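Local coordinates for hypothetical protein VC0802 (Vibrio cholerae, PDB 1ZVP) that is of unknown function but is built from two ACT domains and may be a transport protein, at residues N30-L33 and S34-L37. Numbering follows the deposited sequence.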
ATOM      1  N   ASN D  30       8.642   7.337  17.358  1.00 51.80           N
ATOM      2  CA  ASN D  30       8.246   6.680  18.595  1.00 52.95           C
ATOM      3  C   ASN D  30       7.045   7.291  19.277  1.00 53.26           C
ATOM      4  O   ASN D  30       6.886   8.511  19.313  1.00 52.96           O
ATOM      5  CB  ASN D  30       9.412   6.624  19.568  1.00 53.28           C
ATOM      6  CG  ASN D  30      10.129   5.301  19.514  1.00 54.94           C
ATOM      7  OD1 ASN D  30      10.648   4.825  20.529  1.00 57.53           O
ATOM      8  ND2 ASN D  30      10.144   4.675  18.328  1.00 55.01           N
ATOM      9  N   GLY D  31       6.199   6.419  19.816  1.00 53.96           N
ATOM     10  CA  GLY D  31       5.056   6.857  20.609  1.00 54.58           C
ATOM     11  C   GLY D  31       3.772   7.103  19.836  1.00 54.54           C
ATOM     12  O   GLY D  31       3.595   6.603  18.722  1.00 54.78           O
ATOM     13  N   ALA D  32       2.884   7.886  20.443  1.00 54.39           N
ATOM     14  CA  ALA D  32       1.497   7.975  20.011  1.00 54.19           C
ATOM     15  C   ALA D  32       1.317   8.860  18.787  1.00 54.03           C
ATOM     16  O   ALA D  32       2.045   9.834  18.607  1.00 53.90           O
ATOM     17  CB  ALA D  32       0.618   8.460  21.163  1.00 54.24           C
ATOM     18  N   LEU D  33       0.343   8.498  17.952  1.00 53.90           N
ATOM     19  CA  LEU D  33      -0.070   9.307  16.805  1.00 53.85           C
ATOM     20  C   LEU D  33      -0.496  10.711  17.256  1.00 53.89           C
ATOM     21  O   LEU D  33      -0.210  11.703  16.569  1.00 54.05           O
ATOM     22  CB  LEU D  33      -1.233   8.627  16.067  1.00 53.86           C
ATOM     23  CG  LEU D  33      -1.510   8.754  14.557  1.00 53.55           C
ATOM     24  CD1 LEU D  33      -3.017   8.822  14.338  1.00 53.26           C
ATOM     25  CD2 LEU D  33      -0.824   9.926  13.849  1.00 52.93           C
ATOM     26  N   SER D  34      -1.166  10.783  18.412  1.00 53.71           N
ATOM     27  CA  SER D  34      -1.633  12.049  19.007  1.00 53.45           C
ATOM     28  C   SER D  34      -0.528  13.096  19.201  1.00 53.17           C
ATOM     29  O   SER D  34      -0.798  14.292  19.128  1.00 53.17           O
ATOM     30  CB  SER D  34      -2.380  11.792  20.325  1.00 53.51           C
ATOM     31  OG  SER D  34      -1.804  10.715  21.055  1.00 53.87           O
ATOM     32  N   ASP D  35       0.704  12.634  19.431  1.00 52.91           N
ATOM     33  CA  ASP D  35       1.894  13.494  19.512  1.00 52.64           C
ATOM     34  C   ASP D  35       2.239  14.182  18.182  1.00 52.18           C
ATOM     35  O   ASP D  35       2.901  15.226  18.171  1.00 52.23           O
ATOM     36  CB  ASP D  35       3.120  12.679  19.964  1.00 52.94           C
ATOM     37  CG  ASP D  35       2.945  12.025  21.339  1.00 53.82           C
ATOM     38  OD1 ASP D  35       2.526  12.723  22.292  1.00 55.11           O
ATOM     39  OD2 ASP D  35       3.256  10.815  21.469  1.00 54.16           O
ATOM     40  N   TYR D  36       1.799  13.595  17.067  1.00 51.55           N
ATOM     41  CA  TYR D  36       2.259  14.011  15.738  1.00 50.98           C
ATOM     42  C   TYR D  36       1.176  14.612  14.840  1.00 50.83           C
ATOM     43  O   TYR D  36       1.445  14.975  13.696  1.00 50.88           O
ATOM     44  CB  TYR D  36       2.959  12.842  15.033  1.00 50.80           C
ATOM     45  CG  TYR D  36       4.212  12.372  15.741  1.00 50.28           C
ATOM     46  CD1 TYR D  36       5.450  12.957  15.470  1.00 49.95           C
ATOM     47  CD2 TYR D  36       4.158  11.349  16.686  1.00 50.33           C
ATOM     48  CE1 TYR D  36       6.609  12.532  16.124  1.00 50.21           C
ATOM     49  CE2 TYR D  36       5.309  10.913  17.348  1.00 50.77           C
ATOM     50  CZ  TYR D  36       6.532  11.511  17.064  1.00 50.63           C
ATOM     51  OH  TYR D  36       7.673  11.082  17.710  1.00 50.17           O
ATOM     52  N   LEU D  37      -0.037  14.726  15.373  1.00 50.68           N
ATOM     53  CA  LEU D  37      -1.184  15.288  14.651  1.00 50.40           C
ATOM     54  C   LEU D  37      -0.910  16.635  13.981  1.00 50.07           C
ATOM     55  O   LEU D  37      -1.373  16.874  12.864  1.00 50.00           O
ATOM     56  CB  LEU D  37      -2.389  15.409  15.596  1.00 50.54           C
ATOM     57  CG  LEU D  37      -3.573  14.432  15.527  1.00 50.42           C
ATOM     58  CD1 LEU D  37      -3.201  13.075  14.981  1.00 50.42           C
ATOM     59  CD2 LEU D  37      -4.219  14.296  16.904  1.00 50.77           C
TER
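The Y36 ring meets the preceding loop by its edge rather than by a face. N30 O lies at that edge in the ring plane and accepts a hydrogen bond from Y36 OH at 3.1 Å, while A32 O sits farther back near the same plane, 3.2 Å from Y36 CD2. The two carbonyls thus border the CD2-CE2 side of the ring. Y36 CG stands anti to its own carbonyl carbon (chi1 -63°), which turns the ring back along the chain so that the hydroxyl spans six residues to N30. Tyrosine suits the place by combining this length with a terminal donor.

A second flat group, the D35 carboxylate, folds back over the turn. D35 OD2 accepts a weak, bent bond from A32 N at 3.1 Å, and D35 N in return donates to A32 O at 3.2 Å. Y36 N makes a straighter bond to L33 O, 2.8 Å long with an angle of 156° at the hydrogen. The result is two successive, overlapping beta turns with 3-10-like backbone angles. G31 has a positive phi (90°), and with its psi a beta carbon would press on N30 O and come close to D35 OD2.

On the apolar side, L33 CD2 and L37 CD1 are 4.1 Å apart, their side chains crossing nearly at right angles. Both leucines also pack on the second subunit, L33 on its L37 and L37 on its S34, which is consistent with apolar residues at a site on the chain's surface.

This part of the loop between strands 24-29 and 43-47 of an ACT domain therefore divides its chemistry: main-chain bonds close the turns, the tyrosine hydroxyl and, more weakly, the aspartate carboxylate tie the preceding N30-A32 backbone to them, and the leucines contribute to the dimer interface.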